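Local coordinates for protein aldehyde dehydrogenase (Anabaena variabilis, PDB 4H7N) that probably oxidises aldehydes to carboxylic acids with NAD+ as the electron acceptor, at residues A119-L124 and F459-N464; T113-I118 and D468-D473; G48-I53 and L101-L106; P126-G131 and Y202-C207. One frame throughout, in Å; residues are numbered along the deposited sequence.

Contact 1: A119-L124 and F459-N464; sequences ALQQSL and FLIKTN
With CG anti to the backbone N in Leu120 (chi1 171°) and anti to the carbonyl carbon in Leu460 (chi1 -67°), the two leucines bring their branches together on one face of a sheet, Leu120 CD1 lying 3.6 Å from Leu460 CD2. Their residues form a non-hydrogen-bonded antiparallel pair, and a hydrogen-bonded pair flanks it on either side. In one, Ala119 N donates to Ile461 O (2.9 Å) and Ile461 N to Ala119 O (2.7 Å). In the other, Gln121 N reaches Phe459 O at 2.9 Å and Phe459 N reaches Gln121 O at 2.8 Å.

Ala119, Gln121, Phe459 and Ile461 share the opposite face. There the extended chain of Gln121 passes obliquely over Ile461, its amide NE2 3.5 Å from Ile461 CD1, a van der Waals contact. Ser123 OG lies in the plane of the Phe459 ring, 3.3 Å from CE2, so a hydroxyl oxygen meets the slightly positive rim and not the electron-rich face.

Strand 109-112 pairs with the far side of 118-134, and residues Phe459 to Ile461 pair in parallel with a strand of the second subunit. The sheet thus continues across the dimer interface, as in the oligomerisation region of this family. Main-chain bonds set the pairing here, while the side chains add apolar or weakly polar contact.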
loop_
_atom_site.group_PDB
_atom_site.type_symbol
_atom_site.label_atom_id
_atom_site.label_comp_id
_atom_site.label_asym_id
_atom_site.label_seq_id
_atom_site.Cartn_x
_atom_site.Cartn_y
_atom_site.Cartn_z
ATOM N N ALA A 119 15.278 23.907 -3.463
ATOM C CA ALA A 119 14.188 23.977 -2.502
ATOM C C ALA A 119 13.153 22.871 -2.811
ATOM O O ALA A 119 13.034 22.441 -3.940
ATOM C CB ALA A 119 13.531 25.332 -2.604
ATOM N N LEU A 120 12.379 22.472 -1.814
ATOM C CA LEU A 120 11.424 21.392 -1.939
ATOM C C LEU A 120 10.039 21.886 -1.541
ATOM O O LEU A 120 9.870 22.489 -0.465
ATOM C CB LEU A 120 11.861 20.238 -1.019
ATOM C CG LEU A 120 10.836 19.100 -0.876
ATOM C CD1 LEU A 120 10.684 18.298 -2.166
ATOM C CD2 LEU A 120 11.227 18.177 0.275
ATOM N N GLN A 121 9.055 21.674 -2.395
ATOM C CA GLN A 121 7.652 21.808 -1.975
ATOM C C GLN A 121 6.966 20.478 -2.142
ATOM O O GLN A 121 7.316 19.713 -3.032
ATOM C CB GLN A 121 6.916 22.866 -2.783
ATOM C CG GLN A 121 7.310 24.287 -2.420
ATOM C CD GLN A 121 6.698 25.301 -3.373
ATOM O OE1 GLN A 121 5.576 25.120 -3.846
ATOM N NE2 GLN A 121 7.440 26.363 -3.667
ATOM N N GLN A 122 5.998 20.191 -1.282
ATOM C CA GLN A 122 5.230 18.945 -1.350
ATOM C C GLN A 122 3.758 19.262 -1.582
ATOM O O GLN A 122 3.267 20.280 -1.110
ATOM C CB GLN A 122 5.373 18.171 -0.053
ATOM C CG GLN A 122 6.807 17.758 0.324
ATOM C CD GLN A 122 7.271 16.407 -0.304
ATOM O OE1 GLN A 122 8.373 15.925 -0.024
ATOM N NE2 GLN A 122 6.431 15.811 -1.144
ATOM N N SER A 123 3.060 18.422 -2.345
ATOM C CA SER A 123 1.583 18.505 -2.388
ATOM C C SER A 123 0.980 17.127 -2.510
ATOM O O SER A 123 1.703 16.138 -2.610
ATOM C CB SER A 123 1.068 19.415 -3.509
ATOM O OG SER A 123 1.295 18.807 -4.760
ATOM N N LEU A 124 -0.347 17.071 -2.447
ATOM C CA LEU A 124 -1.076 15.824 -2.392
ATOM C C LEU A 124 -2.213 15.825 -3.433
ATOM O O LEU A 124 -2.979 16.756 -3.489
ATOM C CB LEU A 124 -1.626 15.669 -0.998
ATOM C CG LEU A 124 -0.505 15.608 0.038
ATOM C CD1 LEU A 124 -0.865 16.477 1.242
ATOM C CD2 LEU A 124 -0.188 14.189 0.435
ATOM N N PHE A 459 8.102 18.710 -5.559
ATOM C CA PHE A 459 8.608 19.685 -6.514
ATOM C C PHE A 459 9.962 20.096 -5.979
ATOM O O PHE A 459 10.065 20.648 -4.878
ATOM C CB PHE A 459 7.686 20.901 -6.654
ATOM C CG PHE A 459 6.264 20.552 -7.000
ATOM C CD1 PHE A 459 5.877 20.410 -8.309
ATOM C CD2 PHE A 459 5.330 20.324 -6.007
ATOM C CE1 PHE A 459 4.572 20.060 -8.635
ATOM C CE2 PHE A 459 4.008 19.975 -6.325
ATOM C CZ PHE A 459 3.641 19.847 -7.648
ATOM N N LEU A 460 10.987 19.792 -6.745
ATOM C CA LEU A 460 12.340 20.193 -6.429
ATOM C C LEU A 460 12.730 21.355 -7.319
ATOM O O LEU A 460 12.778 21.232 -8.535
ATOM C CB LEU A 460 13.297 19.032 -6.631
ATOM C CG LEU A 460 13.083 17.894 -5.636
ATOM C CD1 LEU A 460 13.718 16.581 -6.081
ATOM C CD2 LEU A 460 13.614 18.315 -4.261
ATOM N N ILE A 461 13.057 22.472 -6.676
ATOM C CA ILE A 461 13.144 23.756 -7.340
ATOM C C ILE A 461 14.543 24.328 -7.311
ATOM O O ILE A 461 15.106 24.575 -6.251
ATOM C CB ILE A 461 12.204 24.752 -6.660
ATOM C CG1 ILE A 461 10.777 24.194 -6.695
ATOM C CG2 ILE A 461 12.283 26.102 -7.349
ATOM C CD1 ILE A 461 9.814 24.807 -5.722
ATOM N N LYS A 462 15.093 24.553 -8.493
ATOM C CA LYS A 462 16.382 25.176 -8.615
ATOM C C LYS A 462 16.200 26.699 -8.474
ATOM O O LYS A 462 15.577 27.331 -9.299
ATOM C CB LYS A 462 17.030 24.813 -9.943
ATOM C CG LYS A 462 18.425 25.415 -10.099
ATOM C CD LYS A 462 18.973 25.124 -11.476
ATOM C CE LYS A 462 20.254 25.898 -11.765
ATOM N NZ LYS A 462 21.314 25.561 -10.772
ATOM N N THR A 463 16.706 27.259 -7.385
ATOM C CA THR A 463 16.554 28.684 -7.111
ATOM C C THR A 463 17.740 29.582 -7.589
ATOM O O THR A 463 17.670 30.792 -7.415
ATOM C CB THR A 463 16.414 28.932 -5.594
ATOM O OG1 THR A 463 17.614 28.492 -4.947
ATOM C CG2 THR A 463 15.223 28.153 -5.011
ATOM N N ASN A 464 18.814 29.045 -8.168
ATOM C CA ASN A 464 19.936 29.917 -8.559
ATOM C C ASN A 464 20.121 29.880 -10.063
ATOM O O ASN A 464 19.334 29.267 -10.753
ATOM C CB ASN A 464 21.228 29.520 -7.832
ATOM C CG ASN A 464 21.726 28.150 -8.260
ATOM O OD1 ASN A 464 20.935 27.301 -8.731
ATOM N ND2 ASN A 464 23.024 27.919 -8.122
#

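Contact 2: T113-I118 and D468-D473; sequences TSIPFI and DPWWFD
Phe117 and Trp470 meet where two type I beta turns face each other: Ile115 to Ile118, in the connection between antiparallel strands 109-112 and 118-134, and Asp468 to Trp471, in the C-terminal tail.

Apolar contact carries most of the meeting. Approaching from opposite directions, Trp470 and Ile115 touch through CH2 of the indole and the terminal CD1 of the isoleucine, 3.9 Å apart. The same CH2 lies 4.0 Å from Phe117 CE1, and Phe117 CZ is 3.8 Å from Pro469 CD. CG of Phe117 stands between the backbone N and the carbonyl carbon (chi1 51°), a torsion that folds the ring back over its own turn, where CG2 of Ile115 sits above its centre. The phenyl group is therefore packed from within its segment as well as from the tail.

Polar contact across the pair is slight. Asp468 OD1 comes within 3.4 Å of Phe117 CE1, the ring and carboxylate planes 34° apart, but its main partner is the ammonium group of Lys462, in a salt bridge. Trp256 of the second subunit packs against Trp470, so the tail also belongs to the dimer interface.

No hydrogen bond joins the two segments directly. Within the first, Thr113 OG1 accepts from Ile115 N at 3.0 Å, an ST turn, and donates to Ile118 O at 2.7 Å.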
loop_
_atom_site.group_PDB
_atom_site.type_symbol
_atom_site.label_atom_id
_atom_site.label_comp_id
_atom_site.label_asym_id
_atom_site.label_seq_id
_atom_site.Cartn_x
_atom_site.Cartn_y
_atom_site.Cartn_z
ATOM N N THR A 113 16.576 21.710 1.436
ATOM C CA THR A 113 17.143 20.385 1.249
ATOM C C THR A 113 18.599 20.455 1.625
ATOM O O THR A 113 19.065 21.507 1.967
ATOM C CB THR A 113 17.057 19.962 -0.229
ATOM O OG1 THR A 113 17.928 20.781 -1.029
ATOM C CG2 THR A 113 15.617 20.066 -0.728
ATOM N N SER A 114 19.320 19.347 1.487
ATOM C CA SER A 114 20.745 19.298 1.705
ATOM C C SER A 114 21.523 20.075 0.663
ATOM O O SER A 114 22.733 20.186 0.771
ATOM C CB SER A 114 21.229 17.860 1.670
ATOM O OG SER A 114 20.969 17.267 0.401
ATOM N N ILE A 115 20.857 20.610 -0.351
ATOM C CA ILE A 115 21.557 21.420 -1.339
ATOM C C ILE A 115 21.037 22.863 -1.255
ATOM O O ILE A 115 19.827 23.090 -1.330
ATOM C CB ILE A 115 21.395 20.790 -2.737
ATOM C CG1 ILE A 115 21.958 19.368 -2.694
ATOM C CG2 ILE A 115 22.083 21.630 -3.802
ATOM C CD1 ILE A 115 22.091 18.730 -4.038
ATOM N N PRO A 116 21.952 23.851 -1.078
ATOM C CA PRO A 116 21.416 25.165 -0.741
ATOM C C PRO A 116 20.655 25.838 -1.870
ATOM O O PRO A 116 19.864 26.706 -1.579
ATOM C CB PRO A 116 22.654 25.995 -0.332
ATOM C CG PRO A 116 23.832 25.208 -0.739
ATOM C CD PRO A 116 23.425 23.800 -1.043
ATOM N N PHE A 117 20.880 25.465 -3.136
ATOM C CA PHE A 117 20.152 26.087 -4.260
ATOM C C PHE A 117 18.985 25.234 -4.785
ATOM O O PHE A 117 18.435 25.533 -5.851
ATOM C CB PHE A 117 21.080 26.426 -5.413
ATOM C CG PHE A 117 21.946 25.286 -5.865
ATOM C CD1 PHE A 117 21.517 24.420 -6.859
ATOM C CD2 PHE A 117 23.214 25.095 -5.325
ATOM C CE1 PHE A 117 22.326 23.377 -7.293
ATOM C CE2 PHE A 117 24.026 24.057 -5.748
ATOM C CZ PHE A 117 23.580 23.191 -6.735
ATOM N N ILE A 118 18.631 24.184 -4.051
ATOM C CA ILE A 118 17.466 23.398 -4.348
ATOM C C ILE A 118 16.491 23.441 -3.170
ATOM O O ILE A 118 16.815 23.004 -2.039
ATOM C CB ILE A 118 17.776 21.891 -4.615
ATOM C CG1 ILE A 118 18.831 21.664 -5.711
ATOM C CG2 ILE A 118 16.502 21.138 -4.978
ATOM C CD1 ILE A 118 18.466 22.198 -7.092
ATOM N N ASP A 468 24.402 23.436 -12.428
ATOM C CA ASP A 468 24.496 22.412 -11.417
ATOM C C ASP A 468 25.867 21.764 -11.581
ATOM O O ASP A 468 26.307 21.506 -12.716
ATOM C CB ASP A 468 23.405 21.350 -11.596
ATOM C CG ASP A 468 22.014 21.820 -11.171
ATOM O OD1 ASP A 468 21.880 22.902 -10.581
ATOM O OD2 ASP A 468 21.037 21.046 -11.397
ATOM N N PRO A 469 26.549 21.485 -10.456
ATOM C CA PRO A 469 27.910 20.947 -10.589
ATOM C C PRO A 469 27.996 19.594 -11.274
ATOM O O PRO A 469 29.040 19.258 -11.795
ATOM C CB PRO A 469 28.427 20.861 -9.130
ATOM C CG PRO A 469 27.248 21.084 -8.240
ATOM C CD PRO A 469 26.133 21.692 -9.056
ATOM N N TRP A 470 26.909 18.820 -11.271
ATOM C CA TRP A 470 26.895 17.487 -11.863
ATOM C C TRP A 470 26.612 17.458 -13.368
ATOM O O TRP A 470 26.783 16.416 -14.000
ATOM C CB TRP A 470 25.895 16.587 -11.136
ATOM C CG TRP A 470 24.544 17.186 -10.898
ATOM C CD1 TRP A 470 23.476 17.138 -11.732
ATOM C CD2 TRP A 470 24.127 17.938 -9.754
ATOM N NE1 TRP A 470 22.412 17.811 -11.185
ATOM C CE2 TRP A 470 22.767 18.280 -9.953
ATOM C CE3 TRP A 470 24.763 18.337 -8.568
ATOM C CZ2 TRP A 470 22.023 19.022 -9.017
ATOM C CZ3 TRP A 470 24.038 19.084 -7.641
ATOM C CH2 TRP A 470 22.673 19.424 -7.876
ATOM N N TRP A 471 26.195 18.576 -13.944
ATOM C CA TRP A 471 26.023 18.655 -15.396
ATOM C C TRP A 471 27.345 18.446 -16.184
ATOM O O TRP A 471 28.403 18.352 -15.617
ATOM C CB TRP A 471 25.405 20.000 -15.798
ATOM C CG TRP A 471 24.047 20.192 -15.330
ATOM C CD1 TRP A 471 23.224 19.250 -14.798
ATOM C CD2 TRP A 471 23.309 21.413 -15.342
ATOM N NE1 TRP A 471 22.033 19.812 -14.465
ATOM C CE2 TRP A 471 22.057 21.142 -14.783
ATOM C CE3 TRP A 471 23.589 22.712 -15.764
ATOM C CZ2 TRP A 471 21.071 22.122 -14.621
ATOM C CZ3 TRP A 471 22.589 23.698 -15.610
ATOM C CH2 TRP A 471 21.360 23.390 -15.042
ATOM N N PHE A 472 27.253 18.337 -17.501
ATOM C CA PHE A 472 28.423 18.135 -18.328
ATOM C C PHE A 472 29.092 19.474 -18.686
ATOM O O PHE A 472 30.081 19.472 -19.384
ATOM C CB PHE A 472 28.065 17.368 -19.596
ATOM C CG PHE A 472 27.537 15.966 -19.350
ATOM C CD1 PHE A 472 28.348 14.975 -18.831
ATOM C CD2 PHE A 472 26.238 15.635 -19.672
ATOM C CE1 PHE A 472 27.847 13.698 -18.594
ATOM C CE2 PHE A 472 25.749 14.346 -19.488
ATOM C CZ PHE A 472 26.557 13.383 -18.938
ATOM N N ASP A 473 28.528 20.598 -18.247
ATOM C CA ASP A 473 29.215 21.890 -18.288
ATOM C C ASP A 473 30.492 21.808 -17.444
ATOM O O ASP A 473 31.568 22.085 -17.944
ATOM C CB ASP A 473 28.358 23.019 -17.705
ATOM C CG ASP A 473 27.097 23.308 -18.508
ATOM O OD1 ASP A 473 26.865 22.717 -19.601
ATOM O OD2 ASP A 473 26.306 24.151 -18.017
#

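Contact 3: G48-I53 and L101-L106; sequences GVEGRI and LAPELL
Val49 points at the neighbouring helix and carries the middle of this contact: its CG2 branch lies 3.5 Å from Leu106 CD1 and 3.7 Å from Ala102 CB, fitting between side chains one helical turn apart. CG2 is the branch anti to the backbone N. The other methyl, CG1, stands between the backbone N and the carbonyl carbon (chi1 66°) and faces Pro103, 4.1 Å from its CA.

Pro103 is met at about a right angle by two further side chains. Ile53 sets the end of its chain, CD1, 3.6 Å from Pro103 CG, while the chain of Glu50, bent at chi2, brings OE2 within 3.5 Å of the same carbon. The carboxylate thus touches the aliphatic ring without making a hydrogen bond to it.

These residues belong to helix 48-64 and helix 82-106, an antiparallel pair whose short segments lie 9.5 Å apart between axes, with 163° between their directions. The second helix is kinked at Pro103 and Glu104, whose backbone N atoms lack the bond to the preceding turn.

Beyond Val49 the contact is bordered by Arg52. Leu106 CD1 lies in the plane of its guanidinium group, at the edge, 3.6 Å from NH2, while one face of that group covers the backbone at Gly48 and Val49. Hydrogen bonds from Arg52 NE to Leu152 O and from NH1 to Trp44 O hold the group in place, and NH1 also binds a glycerol molecule, probably from the crystallisation liquor. Leu106 packs in addition against Leu450 of helix 448-451.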
loop_
_atom_site.group_PDB
_atom_site.type_symbol
_atom_site.label_atom_id
_atom_site.label_comp_id
_atom_site.label_asym_id
_atom_site.label_seq_id
_atom_site.Cartn_x
_atom_site.Cartn_y
_atom_site.Cartn_z
ATOM N N GLY A 48 -11.305 22.697 -2.566
ATOM C CA GLY A 48 -10.476 22.740 -1.376
ATOM C C GLY A 48 -11.084 22.034 -0.169
ATOM O O GLY A 48 -12.315 21.878 -0.041
ATOM N N VAL A 49 -10.212 21.604 0.732
ATOM C CA VAL A 49 -10.671 20.856 1.887
ATOM C C VAL A 49 -11.707 21.607 2.736
ATOM O O VAL A 49 -12.619 20.992 3.270
ATOM C CB VAL A 49 -9.494 20.406 2.782
ATOM C CG1 VAL A 49 -8.790 21.573 3.426
ATOM C CG2 VAL A 49 -10.010 19.439 3.840
ATOM N N GLU A 50 -11.603 22.923 2.824
ATOM C CA GLU A 50 -12.556 23.664 3.666
ATOM C C GLU A 50 -13.947 23.677 3.027
ATOM O O GLU A 50 -14.958 23.550 3.709
ATOM C CB GLU A 50 -12.066 25.095 3.973
ATOM C CG GLU A 50 -10.837 25.190 4.895
ATOM C CD GLU A 50 -11.055 24.589 6.295
ATOM O OE1 GLU A 50 -12.212 24.417 6.798
ATOM O OE2 GLU A 50 -10.037 24.281 6.924
ATOM N N GLY A 51 -13.996 23.863 1.721
ATOM C CA GLY A 51 -15.252 23.740 0.990
ATOM C C GLY A 51 -15.858 22.324 1.108
ATOM O O GLY A 51 -17.069 22.193 1.239
ATOM N N ARG A 52 -15.020 21.275 1.068
ATOM C CA ARG A 52 -15.517 19.902 1.140
ATOM C C ARG A 52 -16.092 19.615 2.506
ATOM O O ARG A 52 -17.131 18.946 2.597
ATOM C CB ARG A 52 -14.477 18.837 0.737
ATOM C CG ARG A 52 -14.122 18.944 -0.727
ATOM C CD ARG A 52 -13.228 17.846 -1.239
ATOM N NE ARG A 52 -11.883 17.808 -0.630
ATOM C CZ ARG A 52 -10.806 18.433 -1.085
ATOM N NH1 ARG A 52 -10.846 19.174 -2.174
ATOM N NH2 ARG A 52 -9.650 18.265 -0.444
ATOM N N ILE A 53 -15.431 20.125 3.546
ATOM C CA ILE A 53 -15.928 20.074 4.931
ATOM C C ILE A 53 -17.282 20.741 5.021
ATOM O O ILE A 53 -18.207 20.167 5.575
ATOM C CB ILE A 53 -14.926 20.698 5.937
ATOM C CG1 ILE A 53 -13.666 19.832 6.010
ATOM C CG2 ILE A 53 -15.520 20.773 7.350
ATOM C CD1 ILE A 53 -12.491 20.494 6.728
ATOM N N LEU A 101 -9.784 16.427 11.062
ATOM C CA LEU A 101 -8.397 16.022 10.820
ATOM C C LEU A 101 -7.904 16.446 9.468
ATOM O O LEU A 101 -6.732 16.665 9.294
ATOM C CB LEU A 101 -8.212 14.519 10.920
ATOM C CG LEU A 101 -8.424 13.893 12.274
ATOM C CD1 LEU A 101 -8.329 12.365 12.153
ATOM C CD2 LEU A 101 -7.458 14.448 13.322
ATOM N N ALA A 102 -8.809 16.523 8.500
ATOM C CA ALA A 102 -8.399 16.663 7.105
ATOM C C ALA A 102 -7.524 17.892 6.760
ATOM O O ALA A 102 -6.572 17.714 5.991
ATOM C CB ALA A 102 -9.581 16.582 6.173
ATOM N N PRO A 103 -7.832 19.103 7.283
ATOM C CA PRO A 103 -7.032 20.278 6.843
ATOM C C PRO A 103 -5.552 20.100 7.120
ATOM O O PRO A 103 -4.713 20.417 6.290
ATOM C CB PRO A 103 -7.655 21.446 7.631
ATOM C CG PRO A 103 -9.085 20.996 7.803
ATOM C CD PRO A 103 -8.969 19.523 8.127
ATOM N N GLU A 104 -5.230 19.572 8.285
ATOM C CA GLU A 104 -3.845 19.414 8.664
ATOM C C GLU A 104 -3.186 18.356 7.799
ATOM O O GLU A 104 -2.042 18.496 7.413
ATOM C CB GLU A 104 -3.759 19.031 10.103
ATOM C CG GLU A 104 -2.377 18.726 10.605
ATOM C CD GLU A 104 -2.356 17.373 11.298
ATOM O OE1 GLU A 104 -3.426 16.696 11.312
ATOM O OE2 GLU A 104 -1.282 16.987 11.820
ATOM N N LEU A 105 -3.926 17.316 7.451
ATOM C CA LEU A 105 -3.365 16.242 6.632
ATOM C C LEU A 105 -3.160 16.659 5.192
ATOM O O LEU A 105 -2.347 16.047 4.509
ATOM C CB LEU A 105 -4.258 14.966 6.699
ATOM C CG LEU A 105 -4.358 14.384 8.122
ATOM C CD1 LEU A 105 -5.339 13.227 8.191
ATOM C CD2 LEU A 105 -2.997 13.929 8.657
ATOM N N LEU A 106 -3.908 17.652 4.701
ATOM C CA LEU A 106 -3.837 18.027 3.299
ATOM C C LEU A 106 -2.975 19.266 3.023
ATOM O O LEU A 106 -2.841 19.685 1.884
ATOM C CB LEU A 106 -5.210 18.266 2.754
ATOM C CG LEU A 106 -6.147 17.061 2.751
ATOM C CD1 LEU A 106 -7.469 17.545 2.267
ATOM C CD2 LEU A 106 -5.653 15.979 1.829
#

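Contact 4: P126-G131 and Y202-C207; sequences PYPLVG and YVDFVC
Asp204 and Leu129 exchange two hydrogen bonds where a pair of parallel strands begins. Asp204 N donates to Leu129 O at 2.7 Å. In return, Leu129 N reaches Asp204 OD2 at 3.0 Å, a more bent bond (139° at the hydrogen) that uses the anti side of the carboxylate, from 26° out of its plane. OD2 also forms a salt bridge with Arg38, so this oxygen accepts from a backbone amide and a guanidinium group together.

Further along, Gly131 uses both its backbone polar atoms: its N donates to Phe205 O at 2.7 Å, and its O accepts from Cys207 N, also at 2.7 Å, both bonds nearly straight. Val203 CG1 packs 3.7 Å from Gly131 N, against the side that has no side chain. Beside the strands, Phe205 sets its edge over the face of Tyr127 in a T-shaped stack, centroids 5.2 Å apart and planes at 71°.

Val130 bonds to Ala156 and Val158 of strand 156-161, which places strand 118-134 between two parallel neighbours. Such a parallel core is typical of the Rossmann-type cofactor domain of aldehyde dehydrogenases; Cys207 lies about 8 Å, side chain to side chain, from Glu232, the predicted active-site residue.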
loop_
_atom_site.group_PDB
_atom_site.type_symbol
_atom_site.label_atom_id
_atom_site.label_comp_id
_atom_site.label_asym_id
_atom_site.label_seq_id
_atom_site.Cartn_x
_atom_site.Cartn_y
_atom_site.Cartn_z
ATOM N N PRO A 126 -5.467 13.691 -4.931
ATOM C CA PRO A 126 -6.324 12.515 -4.685
ATOM C C PRO A 126 -6.423 11.561 -5.868
ATOM O O PRO A 126 -6.394 11.989 -7.000
ATOM C CB PRO A 126 -7.694 13.130 -4.420
ATOM C CG PRO A 126 -7.681 14.485 -5.081
ATOM C CD PRO A 126 -6.241 14.938 -5.039
ATOM N N TYR A 127 -6.628 10.269 -5.603
ATOM C CA TYR A 127 -7.090 9.347 -6.648
ATOM C C TYR A 127 -8.440 9.881 -7.123
ATOM O O TYR A 127 -9.297 10.152 -6.290
ATOM C CB TYR A 127 -7.249 7.957 -6.098
ATOM C CG TYR A 127 -5.932 7.287 -5.786
ATOM C CD1 TYR A 127 -5.321 7.466 -4.574
ATOM C CD2 TYR A 127 -5.287 6.490 -6.717
ATOM C CE1 TYR A 127 -4.084 6.873 -4.281
ATOM C CE2 TYR A 127 -4.045 5.894 -6.442
ATOM C CZ TYR A 127 -3.466 6.102 -5.223
ATOM O OH TYR A 127 -2.283 5.542 -4.931
ATOM N N PRO A 128 -8.658 10.003 -8.433
ATOM C CA PRO A 128 -9.947 10.626 -8.813
ATOM C C PRO A 128 -11.204 9.811 -8.435
ATOM O O PRO A 128 -12.215 10.408 -8.046
ATOM C CB PRO A 128 -9.829 10.766 -10.313
ATOM C CG PRO A 128 -8.346 10.919 -10.556
ATOM C CD PRO A 128 -7.709 9.983 -9.563
ATOM N N LEU A 129 -11.146 8.505 -8.573
ATOM C CA LEU A 129 -12.313 7.640 -8.331
ATOM C C LEU A 129 -11.996 6.392 -7.509
ATOM O O LEU A 129 -11.176 5.539 -7.890
ATOM C CB LEU A 129 -12.951 7.248 -9.641
ATOM C CG LEU A 129 -14.296 6.501 -9.502
ATOM C CD1 LEU A 129 -15.344 7.389 -8.811
ATOM C CD2 LEU A 129 -14.822 6.045 -10.836
ATOM N N VAL A 130 -12.621 6.323 -6.335
ATOM C CA VAL A 130 -12.409 5.249 -5.360
ATOM C C VAL A 130 -13.668 4.388 -5.372
ATOM O O VAL A 130 -14.820 4.936 -5.370
ATOM C CB VAL A 130 -12.153 5.833 -3.951
ATOM C CG1 VAL A 130 -12.121 4.740 -2.911
ATOM C CG2 VAL A 130 -10.841 6.587 -3.946
ATOM N N GLY A 131 -13.481 3.085 -5.485
ATOM C CA GLY A 131 -14.589 2.120 -5.276
ATOM C C GLY A 131 -14.614 1.498 -3.872
ATOM O O GLY A 131 -13.588 1.031 -3.333
ATOM N N TYR A 202 -13.475 -0.047 -13.183
ATOM C CA TYR A 202 -13.681 1.364 -13.537
ATOM C C TYR A 202 -13.014 2.407 -12.613
ATOM O O TYR A 202 -12.973 3.595 -12.956
ATOM C CB TYR A 202 -15.185 1.673 -13.630
ATOM C CG TYR A 202 -15.886 0.733 -14.581
ATOM C CD1 TYR A 202 -15.492 0.644 -15.928
ATOM C CD2 TYR A 202 -16.856 -0.136 -14.134
ATOM C CE1 TYR A 202 -16.090 -0.274 -16.799
ATOM C CE2 TYR A 202 -17.476 -1.045 -14.990
ATOM C CZ TYR A 202 -17.084 -1.123 -16.316
ATOM O OH TYR A 202 -17.708 -2.030 -17.152
ATOM N N VAL A 203 -12.505 1.964 -11.472
ATOM C CA VAL A 203 -12.015 2.854 -10.439
ATOM C C VAL A 203 -10.484 2.888 -10.414
ATOM O O VAL A 203 -9.821 2.090 -11.086
ATOM C CB VAL A 203 -12.606 2.474 -9.081
ATOM C CG1 VAL A 203 -14.153 2.547 -9.131
ATOM C CG2 VAL A 203 -12.184 1.127 -8.586
ATOM N N ASP A 204 -9.951 3.820 -9.646
ATOM C CA ASP A 204 -8.510 4.037 -9.502
ATOM C C ASP A 204 -7.956 3.413 -8.230
ATOM O O ASP A 204 -6.746 3.354 -8.026
ATOM C CB ASP A 204 -8.236 5.540 -9.460
ATOM C CG ASP A 204 -8.710 6.255 -10.725
ATOM O OD1 ASP A 204 -8.592 5.699 -11.819
ATOM O OD2 ASP A 204 -9.322 7.349 -10.634
ATOM N N PHE A 205 -8.847 2.950 -7.366
ATOM C CA PHE A 205 -8.529 2.524 -6.004
ATOM C C PHE A 205 -9.774 1.712 -5.531
ATOM O O PHE A 205 -10.921 2.179 -5.677
ATOM C CB PHE A 205 -8.288 3.753 -5.106
ATOM C CG PHE A 205 -7.693 3.438 -3.741
ATOM C CD1 PHE A 205 -8.391 2.695 -2.801
ATOM C CD2 PHE A 205 -6.461 3.932 -3.391
ATOM C CE1 PHE A 205 -7.835 2.387 -1.583
ATOM C CE2 PHE A 205 -5.892 3.663 -2.145
ATOM C CZ PHE A 205 -6.583 2.858 -1.254
ATOM N N VAL A 206 -9.568 0.562 -4.926
ATOM C CA VAL A 206 -10.671 -0.243 -4.368
ATOM C C VAL A 206 -10.474 -0.558 -2.906
ATOM O O VAL A 206 -9.406 -1.067 -2.486
ATOM C CB VAL A 206 -10.948 -1.544 -5.158
ATOM C CG1 VAL A 206 -9.773 -2.516 -5.134
ATOM C CG2 VAL A 206 -12.208 -2.234 -4.601
ATOM N N CYS A 207 -11.503 -0.259 -2.108
ATOM C CA CYS A 207 -11.626 -0.700 -0.707
ATOM C C CYS A 207 -12.658 -1.830 -0.577
ATOM O O CYS A 207 -13.831 -1.685 -1.014
ATOM C CB CYS A 207 -12.118 0.448 0.157
ATOM S SG CYS A 207 -10.989 1.824 0.155
#

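From the N terminus, contact 3 closes first, joining two helices across an almost wholly helical loop. Residues 113-118, 119-124 and 126-131 then follow one another and open contacts 2, 1 and 4 in that order. They close in reverse: contact 4 at 202-207, contact 1 at 459-464 and contact 2 at 468-473. Contact 4 is therefore nested in contact 1, and contact 1 in contact 2, with no crossings. Strand 118-134 joins the buried parallel sheet of contact 4 to the antiparallel arm of contact 1, while contact 2 lies at the arm's end and, like contact 1, touches the second subunit. Leu124 packs on Leu105 and Leu106, linking contacts 1 and 3.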